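Local coordinates for uncharacterized protein (Wolinella succinogenes, PDB 3JYG) that is of unknown function but belongs to the 6-pyruvoyl tetrahydropterin synthase family and carries a zinc ion held by three histidines, at residues 45-50 / 165-170; 64-69 / 150-155. All blocks are in the same frame, centred on the assembly; numbering follows the deposited sequence.

Contact 1: 45-50 / 165-170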
loop_
_atom_site.group_PDB
_atom_site.type_symbol
_atom_site.label_atom_id
_atom_site.label_comp_id
_atom_site.label_asym_id
_atom_site.label_seq_id
_atom_site.Cartn_x
_atom_site.Cartn_y
_atom_site.Cartn_z
ATOM N N LYS A 45 -10.994 -7.413 -0.779
ATOM C CA LYS A 45 -10.505 -6.812 0.463
ATOM C C LYS A 45 -10.941 -5.356 0.565
ATOM O O LYS A 45 -10.687 -4.583 -0.347
ATOM C CB LYS A 45 -8.988 -6.949 0.547
ATOM C CG LYS A 45 -8.358 -6.335 1.810
ATOM C CD LYS A 45 -6.796 -6.343 1.669
ATOM C CE LYS A 45 -6.231 -7.738 1.635
ATOM N NZ LYS A 45 -6.295 -8.276 3.054
ATOM N N VAL A 46 -11.618 -5.006 1.651
ATOM C CA VAL A 46 -12.011 -3.611 1.928
ATOM C C VAL A 46 -10.935 -2.971 2.829
ATOM O O VAL A 46 -10.580 -3.555 3.873
ATOM C CB VAL A 46 -13.362 -3.508 2.637
ATOM C CG1 VAL A 46 -13.854 -2.027 2.625
ATOM C CG2 VAL A 46 -14.423 -4.362 1.929
ATOM N N ILE A 47 -10.433 -1.786 2.464
ATOM C CA ILE A 47 -9.568 -1.040 3.373
ATOM C C ILE A 47 -10.195 0.318 3.714
ATOM O O ILE A 47 -10.381 1.154 2.818
ATOM C CB ILE A 47 -8.162 -0.799 2.782
ATOM C CG1 ILE A 47 -7.619 -2.096 2.187
ATOM C CG2 ILE A 47 -7.219 -0.227 3.914
ATOM C CD1 ILE A 47 -6.175 -2.043 1.685
ATOM N N VAL A 48 -10.486 0.528 5.000
ATOM C CA VAL A 48 -11.147 1.765 5.483
ATOM C C VAL A 48 -10.094 2.701 6.091
ATOM O O VAL A 48 -9.338 2.269 6.955
ATOM C CB VAL A 48 -12.199 1.421 6.576
ATOM C CG1 VAL A 48 -12.783 2.690 7.227
ATOM C CG2 VAL A 48 -13.269 0.560 6.001
ATOM N N HIS A 49 -10.025 3.945 5.628
ATOM C CA HIS A 49 -9.073 4.913 6.172
ATOM C C HIS A 49 -9.828 5.980 6.945
ATOM O O HIS A 49 -10.777 6.589 6.410
ATOM C CB HIS A 49 -8.241 5.550 5.051
ATOM C CG HIS A 49 -7.466 4.563 4.242
ATOM N ND1 HIS A 49 -6.129 4.334 4.448
ATOM C CD2 HIS A 49 -7.842 3.753 3.221
ATOM C CE1 HIS A 49 -5.701 3.445 3.560
ATOM N NE2 HIS A 49 -6.732 3.062 2.818
ATOM N N LEU A 50 -9.462 6.145 8.219
ATOM C CA LEU A 50 -10.175 7.051 9.103
ATOM C C LEU A 50 -9.140 8.090 9.478
ATOM O O LEU A 50 -7.954 7.750 9.531
ATOM C CB LEU A 50 -10.676 6.331 10.363
ATOM C CG LEU A 50 -11.739 5.225 10.199
ATOM C CD1 LEU A 50 -12.277 4.784 11.570
ATOM C CD2 LEU A 50 -12.900 5.711 9.267
ATOM N N SER A 165 -10.989 7.774 2.964
ATOM C CA SER A 165 -11.295 6.971 1.773
ATOM C C SER A 165 -11.551 5.501 2.097
ATOM O O SER A 165 -11.322 5.036 3.228
ATOM C CB SER A 165 -10.159 7.068 0.750
ATOM O OG SER A 165 -8.972 6.431 1.283
ATOM N N VAL A 166 -12.020 4.771 1.087
ATOM C CA VAL A 166 -12.167 3.321 1.178
ATOM C C VAL A 166 -11.518 2.714 -0.052
ATOM O O VAL A 166 -11.691 3.217 -1.156
ATOM C CB VAL A 166 -13.640 2.968 1.147
ATOM C CG1 VAL A 166 -13.857 1.461 0.951
ATOM C CG2 VAL A 166 -14.299 3.454 2.410
ATOM N N GLU A 167 -10.742 1.665 0.143
ATOM C CA GLU A 167 -10.179 0.921 -0.971
ATOM C C GLU A 167 -10.927 -0.403 -1.092
ATOM O O GLU A 167 -11.322 -1.020 -0.089
ATOM C CB GLU A 167 -8.687 0.606 -0.760
ATOM C CG GLU A 167 -7.795 1.832 -0.582
ATOM C CD GLU A 167 -6.333 1.441 -0.399
ATOM O OE1 GLU A 167 -5.801 1.682 0.714
ATOM O OE2 GLU A 167 -5.752 0.844 -1.345
ATOM N N PHE A 168 -11.110 -0.838 -2.322
ATOM C CA PHE A 168 -11.621 -2.191 -2.552
ATOM C C PHE A 168 -10.737 -2.927 -3.567
ATOM O O PHE A 168 -10.613 -2.497 -4.733
ATOM C CB PHE A 168 -13.102 -2.179 -2.922
ATOM C CG PHE A 168 -13.686 -3.563 -3.052
ATOM C CD1 PHE A 168 -14.010 -4.311 -1.905
ATOM C CD2 PHE A 168 -13.837 -4.146 -4.306
ATOM C CE1 PHE A 168 -14.512 -5.643 -2.021
ATOM C CE2 PHE A 168 -14.326 -5.488 -4.427
ATOM C CZ PHE A 168 -14.694 -6.203 -3.279
ATOM N N LEU A 169 -10.074 -3.985 -3.080
ATOM C CA LEU A 169 -9.207 -4.817 -3.904
ATOM C C LEU A 169 -10.046 -5.966 -4.497
ATOM O O LEU A 169 -10.663 -6.771 -3.778
ATOM C CB LEU A 169 -7.985 -5.333 -3.097
ATOM C CG LEU A 169 -6.846 -4.446 -2.561
ATOM C CD1 LEU A 169 -7.347 -3.347 -1.679
ATOM C CD2 LEU A 169 -5.794 -5.255 -1.756
ATOM N N GLU A 170 -10.120 -5.979 -5.823
ATOM C CA GLU A 170 -10.850 -6.977 -6.565
ATOM C C GLU A 170 -9.952 -8.242 -6.719
ATOM O O GLU A 170 -10.433 -9.391 -6.727
ATOM C CB GLU A 170 -11.131 -6.398 -7.943
ATOM C CG GLU A 170 -11.865 -7.289 -8.872
ATOM C CD GLU A 170 -11.852 -6.723 -10.268
ATOM O OE1 GLU A 170 -12.322 -5.555 -10.440
ATOM O OE2 GLU A 170 -11.373 -7.439 -11.173
#
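Lys45 and Leu169, Ile47 and Glu167, and His49 and Ser165 are the hydrogen-bonded pairs along which segments 45-50 and 165-169, parts of strands 40-52 and 162-169, run antiparallel, their axes at 166°. Glu167 shows the regular pattern: its N gives a bond of 2.7 Å to Ile47 O, and its O takes one of 2.8 Å from Ile47 N. Between these pairs lie the non-hydrogen-bonded ones, Val46 with Phe168 and Val48 with Val166, where CA-H groups approach carbonyl oxygens, as Val166 CA does Ile47 O.

Among side chains the polar link is a diagonal one, from His49 NE2 to Glu167 OE1 at 2.7 Å. The carboxylate lies only 20° from the plane of the imidazole and accepts with its anti lone pair. Glu167 CG stands beside its own backbone N (chi1 -59°), and the extended chain beyond carries OE1 to the ring edge. Arg177 of strand 174-180 binds Ser165 OG and makes a long, weak ion pair with OE1.

Apolar contacts occupy both faces. Beside the histidine, Ile47 CD1 meets Leu169 CD1 at 3.8 Å, and Lys45 runs alongside Leu169 before its NZ reaches Asp12 and Glu10. On the opposite face Val46 CG2 touches the Phe168 ring edge at CD1, 3.9 Å away. Helix 141-155 packs on this Val46, Val48 and Val166 side, and an antiparallel sheet with helices on one face is the layout of the tunnelling fold (T-fold) of this family.

Contact 2: 64-69 / 150-155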
loop_
_atom_site.group_PDB
_atom_site.type_symbol
_atom_site.label_atom_id
_atom_site.label_comp_id
_atom_site.label_asym_id
_atom_site.label_seq_id
_atom_site.Cartn_x
_atom_site.Cartn_y
_atom_site.Cartn_z
ATOM N N ALA A 64 -10.900 -1.311 17.077
ATOM C CA ALA A 64 -12.111 -2.108 17.358
ATOM C C ALA A 64 -13.411 -1.386 17.098
ATOM O O ALA A 64 -14.490 -2.006 17.113
ATOM C CB ALA A 64 -12.108 -2.670 18.788
ATOM N N HIS A 65 -13.342 -0.075 16.860
ATOM C CA HIS A 65 -14.561 0.687 16.606
ATOM C C HIS A 65 -15.055 0.490 15.182
ATOM O O HIS A 65 -16.004 1.138 14.754
ATOM C CB HIS A 65 -14.382 2.169 16.926
ATOM C CG HIS A 65 -14.286 2.458 18.393
ATOM N ND1 HIS A 65 -13.617 3.555 18.891
ATOM C CD2 HIS A 65 -14.782 1.795 19.471
ATOM C CE1 HIS A 65 -13.714 3.564 20.211
ATOM N NE2 HIS A 65 -14.392 2.493 20.590
ATOM N N LEU A 66 -14.408 -0.426 14.469
ATOM C CA LEU A 66 -14.873 -0.835 13.140
ATOM C C LEU A 66 -15.410 -2.285 13.184
ATOM O O LEU A 66 -15.751 -2.883 12.136
ATOM C CB LEU A 66 -13.765 -0.651 12.087
ATOM C CG LEU A 66 -13.527 0.805 11.592
ATOM C CD1 LEU A 66 -12.271 0.943 10.719
ATOM C CD2 LEU A 66 -14.794 1.396 10.863
ATOM N N ASN A 67 -15.518 -2.830 14.404
ATOM C CA ASN A 67 -16.085 -4.186 14.598
ATOM C C ASN A 67 -17.497 -4.360 14.020
ATOM O O ASN A 67 -17.802 -5.375 13.433
ATOM C CB ASN A 67 -16.036 -4.630 16.083
ATOM C CG ASN A 67 -14.619 -4.982 16.560
ATOM O OD1 ASN A 67 -13.665 -5.129 15.767
ATOM N ND2 ASN A 67 -14.474 -5.104 17.875
ATOM N N TRP A 68 -18.356 -3.368 14.199
ATOM C CA TRP A 68 -19.696 -3.385 13.589
ATOM C C TRP A 68 -19.631 -3.483 12.059
ATOM O O TRP A 68 -20.575 -3.973 11.406
ATOM C CB TRP A 68 -20.502 -2.134 13.958
ATOM C CG TRP A 68 -19.904 -0.918 13.336
ATOM C CD1 TRP A 68 -18.860 -0.193 13.829
ATOM C CD2 TRP A 68 -20.246 -0.323 12.073
ATOM N NE1 TRP A 68 -18.534 0.817 12.964
ATOM C CE2 TRP A 68 -19.371 0.770 11.882
ATOM C CE3 TRP A 68 -21.195 -0.609 11.088
ATOM C CZ2 TRP A 68 -19.430 1.598 10.751
ATOM C CZ3 TRP A 68 -21.240 0.195 9.960
ATOM C CH2 TRP A 68 -20.356 1.295 9.806
ATOM N N PHE A 69 -18.548 -2.964 11.492
ATOM C CA PHE A 69 -18.413 -2.955 10.049
ATOM C C PHE A 69 -17.891 -4.314 9.618
ATOM O O PHE A 69 -18.336 -4.837 8.605
ATOM C CB PHE A 69 -17.494 -1.828 9.589
ATOM C CG PHE A 69 -17.271 -1.797 8.095
ATOM C CD1 PHE A 69 -18.245 -1.291 7.248
ATOM C CD2 PHE A 69 -16.068 -2.222 7.549
ATOM C CE1 PHE A 69 -18.042 -1.232 5.899
ATOM C CE2 PHE A 69 -15.845 -2.160 6.191
ATOM C CZ PHE A 69 -16.834 -1.667 5.354
ATOM N N GLU A 150 -20.126 5.304 1.413
ATOM C CA GLU A 150 -21.386 5.947 1.845
ATOM C C GLU A 150 -21.855 5.386 3.167
ATOM O O GLU A 150 -22.290 6.129 4.064
ATOM C CB GLU A 150 -22.528 5.733 0.860
ATOM C CG GLU A 150 -22.327 6.318 -0.465
ATOM C CD GLU A 150 -23.671 6.527 -1.200
ATOM O OE1 GLU A 150 -24.560 5.643 -1.121
ATOM O OE2 GLU A 150 -23.831 7.578 -1.845
ATOM N N LEU A 151 -21.790 4.060 3.284
ATOM C CA LEU A 151 -22.253 3.393 4.463
ATOM C C LEU A 151 -21.460 3.888 5.716
ATOM O O LEU A 151 -22.036 4.224 6.761
ATOM C CB LEU A 151 -22.132 1.874 4.242
ATOM C CG LEU A 151 -22.444 0.945 5.415
ATOM C CD1 LEU A 151 -23.812 1.337 5.991
ATOM C CD2 LEU A 151 -22.487 -0.473 4.886
ATOM N N LEU A 152 -20.137 3.959 5.580
ATOM C CA LEU A 152 -19.266 4.359 6.677
ATOM C C LEU A 152 -19.466 5.828 6.980
ATOM O O LEU A 152 -19.577 6.202 8.138
ATOM C CB LEU A 152 -17.792 4.076 6.344
ATOM C CG LEU A 152 -17.413 2.587 6.300
ATOM C CD1 LEU A 152 -16.236 2.373 5.380
ATOM C CD2 LEU A 152 -17.085 2.085 7.720
ATOM N N ARG A 153 -19.525 6.670 5.960
ATOM C CA ARG A 153 -19.749 8.106 6.258
ATOM C C ARG A 153 -20.995 8.350 7.087
ATOM O O ARG A 153 -20.984 9.217 7.962
ATOM C CB ARG A 153 -19.774 8.988 5.010
ATOM C CG ARG A 153 -18.397 9.175 4.374
ATOM C CD ARG A 153 -18.547 9.789 2.994
ATOM N NE ARG A 153 -18.914 11.202 3.103
ATOM C CZ ARG A 153 -19.253 12.005 2.086
ATOM N NH1 ARG A 153 -19.320 11.564 0.806
ATOM N NH2 ARG A 153 -19.566 13.258 2.368
ATOM N N SER A 154 -22.050 7.571 6.851
ATOM C CA SER A 154 -23.344 7.850 7.493
ATOM C C SER A 154 -23.403 7.366 8.919
ATOM O O SER A 154 -24.276 7.802 9.682
ATOM C CB SER A 154 -24.501 7.252 6.679
ATOM O OG SER A 154 -24.512 5.847 6.789
ATOM N N ARG A 155 -22.481 6.473 9.278
ATOM C CA ARG A 155 -22.419 5.851 10.623
ATOM C C ARG A 155 -21.315 6.369 11.587
ATOM O O ARG A 155 -21.517 6.322 12.793
ATOM C CB ARG A 155 -22.255 4.317 10.502
ATOM C CG ARG A 155 -23.332 3.595 9.696
ATOM C CD ARG A 155 -24.698 3.683 10.361
ATOM N NE ARG A 155 -25.396 2.389 10.342
ATOM C CZ ARG A 155 -26.028 1.871 9.283
ATOM N NH1 ARG A 155 -26.053 2.518 8.117
ATOM N NH2 ARG A 155 -26.634 0.695 9.391
#
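The helical layer over the sheet is joined where the 3-10 turn 64-66 and the first residues of helix 67-77 meet the last turns of helix 141-155, with Leu152 at the centre of the contact. Its CD2 methyl serves three partners at once. It sits over one face of the Phe69 ring, 3.9 Å from the centroid and 24° off the normal, a CH-pi contact displaced toward the CD1 rim. The same methyl is 3.9 Å from Leu66 CD2, the two leucines crossing at about a right angle, and 3.9 Å from Trp68 CZ2. Phe69 CG is anti to the backbone N (chi1 178°), which sends the ring toward helix 141-155, where Leu152 lies.

Trp68 carries the contact to the subunit interface, where Phe28 of a neighbouring subunit meets its indole nearly perpendicularly. Its CH2 touches Arg155 CB at 3.6 Å, with CG close by, so the arginine contributes its aliphatic base. The indole CG takes the crowded position between N and carbonyl carbon (chi1 68°); one ring face thereby lies against Phe69 CB, and NE1 makes a weak bond of 3.1 Å to His65 O.

No hydrogen bond joins the two segments. Cohesion therefore rests on dispersion and the fit of methyl to ring, while the arginine's charge is paired, through NH2, with Glu108, outside the two segments.

Contacts 1 and 2 are two layers of one core: the strand pair of 45-50 and 165-170 supplies the floor, and the helical segments 64-69 and 150-155 lie on it; the centres of the two contacts lie about 12 Å apart. Leu152 joins the layers, its CD1 reaching Val48 CG2 at 3.5 Å and Val166 CG2 at 3.7 Å, while Val48 CG2 also touches Phe69 CE2 at 3.8 Å. Strand 40-52 leads on to helix 67-77, and helix 141-155 leads on to strand 162-169, which places contact 2 within the span of contact 1. The zinc ion, bound by His17, His40 and His42, lies about 8 Å from the Phe168 side chain.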